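Local coordinates for SusD family protein (Bacteroides uniformis, PDB 7KV1) that is a SusD-family protein that binds glycans at the surface of a gut bacterium, probably beta-glucans, at residues 76-81 and 467-472; 408-413 and 456-461; 413-418 and 431-436. One frame throughout, in Å; residues are numbered along the deposited sequence.

The three contacts are nested along the chain. Interaction 3 lies inside the loop closed by interaction 2, and both lie inside the very long loop closed by interaction 1. Interactions 2 and 3 share Leu413 and helix 408-420, and their centres are about 8 Å apart. Interaction 1 lies nearest the centre of the chain, with its own centre about 14 Å from that of interaction 2 and about 21 Å from that of interaction 3. Two salt bridges, Lys467 to Glu410 and Asp471 to Arg458, connect interactions 1 and 2. Helices 408-420, 429-440, 451-461 and 468-474 follow one another in the chain and are linked by these contacts. Interaction 1 joins them to the loop 76-81 in the N-terminal part.

Interaction 1 (76-81 and 467-472); sequences EIMGDN and KRYFDL
Asp80 and Arg468 carry the charged half of this contact. The guanidinium grips the carboxylate side-on, one nitrogen to each oxygen. Arg468 NE gives a nearly straight bond (173°) to Asp80 OD1 at 2.9 Å. Arg468 NH2 reaches Asp80 OD2, also at 2.9 Å. Both oxygens use their syn lone pairs, and the two planes are only 18° apart. The arginine leaves the helix with CG anti to the backbone N and bends at chi2 (59°), which turns its NE edge to the loop. Leu472 CD2 lies over one guanidinium face. Arg468 NH2 also hydrogen-bonds Ser484 O, and NH1 bonds Asn485 OD1, so the buried charge has several acceptors. An alanine in place of Arg468 would probably leave the buried Asp80 carboxylate without its main counter-charge and open a gap beside Leu472.

The other half is aromatic. Met78 CB sits over the face of the Tyr469 ring, 3.5 Å from its centroid, in a CH-pi contact. SD lies obliquely 4.6 Å from the same centroid, a Met-aromatic contact. The bend at chi3 brings CE back to the ring near Tyr469 CE2. The Tyr469 hydroxyl is bonded to Trp503.

Hydrogen bonds order the loop. Gly79 N bonds Glu76 O at 2.8 Å in a type I beta turn. Asn81 ND2 donates to Glu76 OE1 at 3.0 Å. Water 1 links the segments, donating to Glu76 OE2 at 2.6 Å and accepting from Lys467 N at 2.9 Å.

The result is a buried beta turn and the loop after it, docked on the start of helix 468-474. It joins the N-terminal part of the chain to the C-terminal part of this SusD-family fold.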
loop_
_atom_site.group_PDB
_atom_site.type_symbol
_atom_site.label_atom_id
_atom_site.label_comp_id
_atom_site.label_asym_id
_atom_site.label_seq_id
_atom_site.Cartn_x
_atom_site.Cartn_y
_atom_site.Cartn_z
ATOM N N GLU A 76 -3.355 -0.593 7.320
ATOM C CA GLU A 76 -3.574 0.432 8.370
ATOM C C GLU A 76 -3.964 -0.253 9.687
ATOM O O GLU A 76 -3.550 0.236 10.751
ATOM C CB GLU A 76 -4.625 1.457 7.922
ATOM C CG GLU A 76 -4.184 2.380 6.809
ATOM C CD GLU A 76 -3.369 3.583 7.247
ATOM O OE1 GLU A 76 -3.150 3.744 8.459
ATOM O OE2 GLU A 76 -2.907 4.310 6.367
ATOM N N ILE A 77 -4.737 -1.330 9.654
ATOM C CA ILE A 77 -5.388 -1.849 10.893
ATOM C C ILE A 77 -4.360 -2.257 11.948
ATOM O O ILE A 77 -4.721 -2.231 13.126
ATOM C CB ILE A 77 -6.419 -2.959 10.630
ATOM C CG1 ILE A 77 -5.862 -4.145 9.831
ATOM C CG2 ILE A 77 -7.662 -2.345 9.974
ATOM C CD1 ILE A 77 -6.808 -5.356 9.801
ATOM N N MET A 78 -3.145 -2.643 11.589
ATOM C CA MET A 78 -2.168 -3.108 12.601
ATOM C C MET A 78 -1.348 -1.920 13.100
ATOM O O MET A 78 -0.596 -2.094 14.081
ATOM C CB MET A 78 -1.304 -4.239 12.031
ATOM C CG MET A 78 -2.144 -5.477 11.801
ATOM S SD MET A 78 -1.243 -6.866 11.123
ATOM C CE MET A 78 -1.137 -6.411 9.388
ATOM N N GLY A 79 -1.629 -0.724 12.552
ATOM C CA GLY A 79 -0.932 0.526 12.869
ATOM C C GLY A 79 -1.665 1.337 13.918
ATOM O O GLY A 79 -2.419 0.750 14.662
ATOM N N ASP A 80 -1.479 2.648 13.914
ATOM C CA ASP A 80 -1.967 3.554 14.984
ATOM C C ASP A 80 -2.794 4.706 14.425
ATOM O O ASP A 80 -3.081 5.574 15.230
ATOM C CB ASP A 80 -0.819 4.070 15.860
ATOM C CG ASP A 80 0.254 4.829 15.097
ATOM O OD1 ASP A 80 0.232 4.817 13.786
ATOM O OD2 ASP A 80 1.104 5.426 15.809
ATOM N N ASN A 81 -3.221 4.676 13.155
ATOM C CA ASN A 81 -3.971 5.829 12.573
ATOM C C ASN A 81 -5.493 5.690 12.818
ATOM O O ASN A 81 -6.198 6.744 12.922
ATOM C CB ASN A 81 -3.740 5.985 11.077
ATOM C CG ASN A 81 -2.417 6.633 10.727
ATOM O OD1 ASN A 81 -1.902 7.449 11.505
ATOM N ND2 ASN A 81 -1.873 6.252 9.574
ATOM N N LYS A 467 0.800 2.942 4.678
ATOM C CA LYS A 467 2.273 3.074 4.831
ATOM C C LYS A 467 2.685 2.919 6.303
ATOM O O LYS A 467 3.760 2.343 6.577
ATOM C CB LYS A 467 2.770 4.414 4.286
ATOM C CG LYS A 467 2.337 4.687 2.859
ATOM C CD LYS A 467 2.941 3.778 1.790
ATOM C CE LYS A 467 2.313 4.070 0.433
ATOM N NZ LYS A 467 2.922 3.310 -0.686
ATOM N N ARG A 468 1.883 3.444 7.209
ATOM C CA ARG A 468 2.297 3.708 8.602
ATOM C C ARG A 468 2.697 2.408 9.285
ATOM O O ARG A 468 3.729 2.437 9.970
ATOM C CB ARG A 468 1.166 4.421 9.327
ATOM C CG ARG A 468 1.428 4.691 10.795
ATOM C CD ARG A 468 2.649 5.527 11.068
ATOM N NE ARG A 468 2.636 5.798 12.492
ATOM C CZ ARG A 468 3.597 6.377 13.211
ATOM N NH1 ARG A 468 4.748 6.715 12.650
ATOM N NH2 ARG A 468 3.391 6.590 14.505
ATOM N N TYR A 469 1.889 1.343 9.189
ATOM C CA TYR A 469 2.226 0.084 9.900
ATOM C C TYR A 469 3.588 -0.462 9.448
ATOM O O TYR A 469 4.452 -0.725 10.313
ATOM C CB TYR A 469 1.134 -0.967 9.753
ATOM C CG TYR A 469 1.555 -2.294 10.302
ATOM C CD1 TYR A 469 1.758 -2.453 11.669
ATOM C CD2 TYR A 469 1.734 -3.378 9.474
ATOM C CE1 TYR A 469 2.170 -3.671 12.189
ATOM C CE2 TYR A 469 2.123 -4.611 9.976
ATOM C CZ TYR A 469 2.348 -4.751 11.338
ATOM O OH TYR A 469 2.741 -5.947 11.837
ATOM N N PHE A 470 3.787 -0.655 8.140
ATOM C CA PHE A 470 5.085 -1.118 7.579
ATOM C C PHE A 470 6.233 -0.165 7.959
ATOM O O PHE A 470 7.318 -0.701 8.296
ATOM C CB PHE A 470 4.988 -1.352 6.079
ATOM C CG PHE A 470 3.992 -2.435 5.745
ATOM C CD1 PHE A 470 3.955 -3.611 6.479
ATOM C CD2 PHE A 470 3.082 -2.262 4.721
ATOM C CE1 PHE A 470 3.026 -4.602 6.184
ATOM C CE2 PHE A 470 2.155 -3.242 4.437
ATOM C CZ PHE A 470 2.119 -4.403 5.169
ATOM N N ASP A 471 6.016 1.152 8.003
ATOM C CA ASP A 471 7.069 2.110 8.463
ATOM C C ASP A 471 7.406 1.857 9.943
ATOM O O ASP A 471 8.611 1.929 10.299
ATOM C CB ASP A 471 6.698 3.572 8.232
ATOM C CG ASP A 471 6.761 3.946 6.761
ATOM O OD1 ASP A 471 7.462 3.206 5.995
ATOM O OD2 ASP A 471 6.093 4.946 6.371
ATOM N N LEU A 472 6.416 1.594 10.799
ATOM C CA LEU A 472 6.683 1.374 12.241
ATOM C C LEU A 472 7.490 0.070 12.398
ATOM O O LEU A 472 8.442 0.059 13.164
ATOM C CB LEU A 472 5.372 1.311 13.029
ATOM C CG LEU A 472 4.671 2.634 13.274
ATOM C CD1 LEU A 472 3.250 2.403 13.785
ATOM C CD2 LEU A 472 5.470 3.478 14.242
HETATM O O HOH W 1 -0.429 5.047 6.266
#

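Interaction 2 (408-413 and 456-461). With NCO (cobalt hexammine(III)), chain C.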
loop_
_atom_site.group_PDB
_atom_site.type_symbol
_atom_site.label_atom_id
_atom_site.label_comp_id
_atom_site.label_asym_id
_atom_site.label_seq_id
_atom_site.Cartn_x
_atom_site.Cartn_y
_atom_site.Cartn_z
ATOM N N TYR A 408 4.891 10.682 -5.871
ATOM C CA TYR A 408 6.223 11.326 -5.873
ATOM C C TYR A 408 6.556 11.913 -4.481
ATOM O O TYR A 408 7.761 12.072 -4.230
ATOM C CB TYR A 408 6.279 12.349 -7.009
ATOM C CG TYR A 408 7.556 13.133 -7.139
ATOM C CD1 TYR A 408 8.722 12.549 -7.620
ATOM C CD2 TYR A 408 7.601 14.466 -6.780
ATOM C CE1 TYR A 408 9.885 13.289 -7.755
ATOM C CE2 TYR A 408 8.749 15.227 -6.936
ATOM C CZ TYR A 408 9.901 14.628 -7.396
ATOM O OH TYR A 408 11.034 15.365 -7.536
ATOM N N ALA A 409 5.584 12.210 -3.605
ATOM C CA ALA A 409 5.883 12.591 -2.197
ATOM C C ALA A 409 6.715 11.478 -1.541
ATOM O O ALA A 409 7.712 11.774 -0.859
ATOM C CB ALA A 409 4.631 12.903 -1.402
ATOM N N GLU A 410 6.380 10.218 -1.828
ATOM C CA GLU A 410 7.100 9.055 -1.277
ATOM C C GLU A 410 8.495 8.916 -1.912
ATOM O O GLU A 410 9.438 8.519 -1.206
ATOM C CB GLU A 410 6.227 7.803 -1.403
ATOM C CG GLU A 410 6.775 6.663 -0.607
ATOM C CD GLU A 410 5.997 5.364 -0.592
ATOM O OE1 GLU A 410 4.969 5.234 -1.300
ATOM O OE2 GLU A 410 6.386 4.517 0.231
ATOM N N THR A 411 8.652 9.239 -3.195
ATOM C CA THR A 411 9.989 9.342 -3.845
ATOM C C THR A 411 10.873 10.289 -3.020
ATOM O O THR A 411 12.002 9.896 -2.663
ATOM C CB THR A 411 9.864 9.780 -5.309
ATOM O OG1 THR A 411 8.843 9.015 -5.969
ATOM C CG2 THR A 411 11.192 9.668 -6.019
ATOM N N LEU A 412 10.375 11.486 -2.690
ATOM C CA LEU A 412 11.199 12.520 -2.009
ATOM C C LEU A 412 11.540 12.015 -0.606
ATOM O O LEU A 412 12.724 12.093 -0.225
ATOM C CB LEU A 412 10.446 13.857 -1.975
ATOM C CG LEU A 412 10.305 14.580 -3.318
ATOM C CD1 LEU A 412 9.232 15.647 -3.221
ATOM C CD2 LEU A 412 11.623 15.211 -3.787
ATOM N N LEU A 413 10.563 11.465 0.121
ATOM C CA LEU A 413 10.777 11.010 1.516
ATOM C C LEU A 413 11.646 9.746 1.536
ATOM O O LEU A 413 12.462 9.614 2.478
ATOM C CB LEU A 413 9.441 10.846 2.239
ATOM C CG LEU A 413 8.631 12.137 2.426
ATOM C CD1 LEU A 413 7.323 11.867 3.129
ATOM C CD2 LEU A 413 9.386 13.189 3.223
ATOM N N THR A 456 8.551 10.942 10.708
ATOM C CA THR A 456 7.390 11.755 11.160
ATOM C C THR A 456 6.655 12.299 9.943
ATOM O O THR A 456 5.413 12.240 9.928
ATOM C CB THR A 456 7.818 12.866 12.126
ATOM O OG1 THR A 456 8.304 12.179 13.278
ATOM C CG2 THR A 456 6.691 13.829 12.456
ATOM N N GLU A 457 7.378 12.810 8.956
ATOM C CA GLU A 457 6.770 13.383 7.738
ATOM C C GLU A 457 5.976 12.320 6.961
ATOM O O GLU A 457 4.870 12.633 6.474
ATOM C CB GLU A 457 7.812 14.061 6.858
ATOM C CG GLU A 457 7.213 15.127 5.987
ATOM C CD GLU A 457 6.663 16.328 6.741
ATOM O OE1 GLU A 457 7.305 16.732 7.735
ATOM O OE2 GLU A 457 5.591 16.855 6.314
ATOM N N ARG A 458 6.465 11.087 6.921
ATOM C CA ARG A 458 5.757 9.957 6.301
ATOM C C ARG A 458 4.412 9.758 7.013
ATOM O O ARG A 458 3.444 9.459 6.335
ATOM C CB ARG A 458 6.619 8.681 6.339
ATOM C CG ARG A 458 7.836 8.720 5.429
ATOM C CD ARG A 458 8.653 7.456 5.573
ATOM N NE ARG A 458 7.939 6.399 4.899
ATOM C CZ ARG A 458 8.065 6.109 3.603
ATOM N NH1 ARG A 458 8.917 6.765 2.849
ATOM N NH2 ARG A 458 7.339 5.165 3.052
ATOM N N ARG A 459 4.364 9.883 8.337
ATOM C CA ARG A 459 3.107 9.659 9.077
ATOM C C ARG A 459 2.093 10.743 8.670
ATOM O O ARG A 459 0.921 10.428 8.423
ATOM C CB ARG A 459 3.343 9.712 10.588
ATOM C CG ARG A 459 2.068 9.423 11.365
ATOM C CD ARG A 459 2.054 9.517 12.876
ATOM N NE ARG A 459 0.768 8.886 13.231
ATOM C CZ ARG A 459 0.219 8.873 14.435
ATOM N NH1 ARG A 459 0.813 9.479 15.449
ATOM N NH2 ARG A 459 -0.963 8.295 14.604
ATOM N N LEU A 460 2.537 11.991 8.591
ATOM C CA LEU A 460 1.640 13.114 8.239
ATOM C C LEU A 460 1.165 12.979 6.781
ATOM O O LEU A 460 -0.009 13.351 6.464
ATOM C CB LEU A 460 2.351 14.445 8.486
ATOM C CG LEU A 460 2.771 14.736 9.927
ATOM C CD1 LEU A 460 3.636 15.999 9.976
ATOM C CD2 LEU A 460 1.560 14.926 10.823
ATOM N N GLU A 461 2.019 12.481 5.902
ATOM C CA GLU A 461 1.806 12.558 4.442
ATOM C C GLU A 461 0.859 11.446 3.978
ATOM O O GLU A 461 0.139 11.690 3.006
ATOM C CB GLU A 461 3.152 12.507 3.728
ATOM C CG GLU A 461 3.111 12.638 2.208
ATOM C CD GLU A 461 2.673 13.990 1.683
ATOM O OE1 GLU A 461 2.782 14.951 2.446
ATOM O OE2 GLU A 461 2.225 14.067 0.493
HETATM CO CO NCO C . 11.531 18.045 -10.812
HETATM N N1 NCO C . 10.519 17.928 -12.542
HETATM N N2 NCO C . 12.679 18.056 -9.180
HETATM N N3 NCO C . 11.760 20.091 -10.971
HETATM N N4 NCO C . 13.203 17.765 -11.817
HETATM N N5 NCO C . 11.330 16.026 -10.596
HETATM N N6 NCO C . 9.870 18.356 -9.786
HETATM O O HOH W 2 11.478 7.671 3.749
#
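Leu413 and Arg458 carry much of a buried helix-helix contact between the start of helix 408-420 and the end of helix 451-461. The two segments run antiparallel (173°). The segment axes come no closer than 10.8 Å, so side chains rather than backbones fill the interface.

Leu413 is the apolar wedge. Its CD1 branch lies 3.9 Å from Arg458 CG, and the two side chains slide past each other in opposite directions. The other branch, CD2, meets Glu457 CG at 4.0 Å, crossing that chain at about a right angle. Near the N-terminal end of helix 408-420, Ala409 CB touches Glu461 OE2 at 3.3 Å. That carboxylate is held by Arg353, Arg407 and Arg440.

Such antiparallel pairing of helices is in keeping with the tetratricopeptide-like helical character of the SusD family.

The polar contact lies to one side of Leu413. Glu410 has CG anti to its backbone N (chi1 -168°) and an extended chain, which carries its carboxylate across to the arginine. Arg458 NH2 bonds Glu410 OE2 at 3.0 Å as part of a salt bridge. The bond is single and bent (145°), and the donor comes from above the carboxylate plane. Each partner has a second charge to answer it: Lys467 for Glu410 and Asp471 for Arg458. Water 2 accepts from Arg458 NH1 at 2.9 Å.

Tyr408 turns to another site. Its OH accepts a hydrogen bond from N5 of the bound cobalt hexammine at 3.1 Å, while the backbone O atoms of Ile261, Ser263 and Phe266 are hydrogen-bonded to the same complex.

Interaction 3 (413-418 and 431-436); sequences LNAAEL and KTWLNE
Trp433 packs its indole against Ala415 and Ala416 and makes the largest contribution to this contact. Its CB comes first, 4.5 Å from Ala416 CB. The next atom, CG, is anti to the carbonyl carbon (chi1 -60°), which directs the ring toward helix 408-420. On the pyrrole side, CD1 packs on Leu412, a neighbour in the preceding turn of helix 408-420, outside the two segments. On the benzene side, the fusion atom CD2 lies 4.1 Å from Ala415 CB. CE3 makes the closest approach, 3.4 Å from that methyl. The backbone N of Ala416 also meets CE3, at the ring edge and near its plane, at 3.7 Å. Further out, CZ3 still touches Ala415 CB, at 3.5 Å. Ala415 CB lies oblique to the indole and packs on its benzene side. Beyond the two segments, Lys258 and Ile261 of helix 250-262 also touch the indole.

The two helices follow each other in the chain and form an antiparallel helical hairpin, of the kind tetratricopeptide-type folds are built from. Their segments run at 148° to each other, and the axes come within 8.4 Å. The small side chains of Ala415 and Ala416 are consistent with this close approach: neither is long enough to hold the helices apart.

Beside the tryptophan, Leu434 adds a second apolar patch. CD1 of Leu434 meets CD2 of Leu413 at 4.2 Å, the two side chains crossing at a slant. Leu446 and Val454 also touch Leu434.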
loop_
_atom_site.group_PDB
_atom_site.type_symbol
_atom_site.label_atom_id
_atom_site.label_comp_id
_atom_site.label_asym_id
_atom_site.label_seq_id
_atom_site.Cartn_x
_atom_site.Cartn_y
_atom_site.Cartn_z
ATOM N N LEU A 413 10.563 11.465 0.121
ATOM C CA LEU A 413 10.777 11.010 1.516
ATOM C C LEU A 413 11.646 9.746 1.536
ATOM O O LEU A 413 12.462 9.614 2.478
ATOM C CB LEU A 413 9.441 10.846 2.239
ATOM C CG LEU A 413 8.631 12.137 2.426
ATOM C CD1 LEU A 413 7.323 11.867 3.129
ATOM C CD2 LEU A 413 9.386 13.189 3.223
ATOM N N ASN A 414 11.505 8.868 0.537
ATOM C CA ASN A 414 12.396 7.704 0.372
ATOM C C ASN A 414 13.827 8.228 0.216
ATOM O O ASN A 414 14.727 7.754 0.900
ATOM C CB ASN A 414 12.037 6.860 -0.859
ATOM C CG ASN A 414 10.849 5.931 -0.691
ATOM O OD1 ASN A 414 10.313 5.788 0.403
ATOM N ND2 ASN A 414 10.421 5.324 -1.789
ATOM N N ALA A 415 14.028 9.130 -0.721
ATOM C CA ALA A 415 15.364 9.699 -1.033
ATOM C C ALA A 415 15.949 10.379 0.215
ATOM O O ALA A 415 17.137 10.160 0.543
ATOM C CB ALA A 415 15.213 10.650 -2.161
ATOM N N ALA A 416 15.164 11.181 0.921
ATOM C CA ALA A 416 15.700 11.908 2.098
ATOM C C ALA A 416 16.194 10.884 3.115
ATOM O O ALA A 416 17.317 11.008 3.611
ATOM C CB ALA A 416 14.677 12.845 2.668
ATOM N N GLU A 417 15.423 9.838 3.366
ATOM C CA GLU A 417 15.818 8.840 4.368
ATOM C C GLU A 417 17.063 8.103 3.874
ATOM O O GLU A 417 17.968 7.890 4.686
ATOM C CB GLU A 417 14.669 7.869 4.656
ATOM C CG GLU A 417 15.070 6.705 5.527
ATOM C CD GLU A 417 13.936 5.761 5.893
ATOM O OE1 GLU A 417 12.720 6.133 5.711
ATOM O OE2 GLU A 417 14.274 4.639 6.299
ATOM N N LEU A 418 17.090 7.680 2.608
ATOM C CA LEU A 418 18.182 6.837 2.099
ATOM C C LEU A 418 19.483 7.661 2.104
ATOM O O LEU A 418 20.562 7.093 2.448
ATOM C CB LEU A 418 17.812 6.292 0.715
ATOM C CG LEU A 418 16.742 5.199 0.681
ATOM C CD1 LEU A 418 16.198 5.032 -0.716
ATOM C CD2 LEU A 418 17.272 3.870 1.198
ATOM N N LYS A 431 17.426 17.577 3.034
ATOM C CA LYS A 431 16.664 18.761 3.503
ATOM C C LYS A 431 15.876 19.356 2.341
ATOM O O LYS A 431 14.710 19.697 2.551
ATOM C CB LYS A 431 17.618 19.794 4.115
ATOM C CG LYS A 431 17.028 21.162 4.399
ATOM C CD LYS A 431 18.087 22.120 4.963
ATOM C CE LYS A 431 17.659 23.569 4.966
ATOM N NZ LYS A 431 18.670 24.383 5.685
ATOM N N THR A 432 16.486 19.524 1.166
ATOM C CA THR A 432 15.763 20.031 -0.032
ATOM C C THR A 432 14.480 19.204 -0.275
ATOM O O THR A 432 13.388 19.780 -0.431
ATOM C CB THR A 432 16.662 19.986 -1.260
ATOM O OG1 THR A 432 17.813 20.764 -0.932
ATOM C CG2 THR A 432 15.952 20.512 -2.491
ATOM N N TRP A 433 14.633 17.889 -0.333
ATOM C CA TRP A 433 13.535 16.935 -0.652
ATOM C C TRP A 433 12.448 16.936 0.423
ATOM O O TRP A 433 11.254 17.109 0.053
ATOM C CB TRP A 433 14.124 15.543 -0.844
ATOM C CG TRP A 433 15.110 15.528 -1.959
ATOM C CD1 TRP A 433 15.096 16.313 -3.064
ATOM C CD2 TRP A 433 16.219 14.634 -2.105
ATOM N NE1 TRP A 433 16.146 15.983 -3.880
ATOM C CE2 TRP A 433 16.861 14.972 -3.316
ATOM C CE3 TRP A 433 16.736 13.588 -1.336
ATOM C CZ2 TRP A 433 17.982 14.292 -3.782
ATOM C CZ3 TRP A 433 17.855 12.920 -1.784
ATOM C CH2 TRP A 433 18.473 13.285 -2.986
ATOM N N LEU A 434 12.807 16.740 1.693
ATOM C CA LEU A 434 11.788 16.750 2.776
ATOM C C LEU A 434 11.071 18.106 2.783
ATOM O O LEU A 434 9.829 18.117 2.909
ATOM C CB LEU A 434 12.416 16.458 4.141
ATOM C CG LEU A 434 11.380 16.307 5.259
ATOM C CD1 LEU A 434 11.688 15.088 6.110
ATOM C CD2 LEU A 434 11.315 17.549 6.118
ATOM N N ASN A 435 11.792 19.217 2.573
ATOM C CA ASN A 435 11.177 20.566 2.690
ATOM C C ASN A 435 10.217 20.825 1.519
ATOM O O ASN A 435 9.258 21.596 1.723
ATOM C CB ASN A 435 12.219 21.673 2.861
ATOM C CG ASN A 435 12.769 21.722 4.268
ATOM O OD1 ASN A 435 12.177 21.123 5.165
ATOM N ND2 ASN A 435 13.888 22.426 4.474
ATOM N N GLU A 436 10.440 20.219 0.353
ATOM C CA GLU A 436 9.505 20.312 -0.815
ATOM C C GLU A 436 8.136 19.730 -0.414
ATOM O O GLU A 436 7.111 20.323 -0.770
ATOM C CB GLU A 436 10.129 19.553 -1.985
ATOM C CG GLU A 436 9.636 19.852 -3.383
ATOM C CD GLU A 436 10.655 19.439 -4.455
ATOM O OE1 GLU A 436 11.900 19.646 -4.185
ATOM O OE2 GLU A 436 10.243 18.862 -5.558
#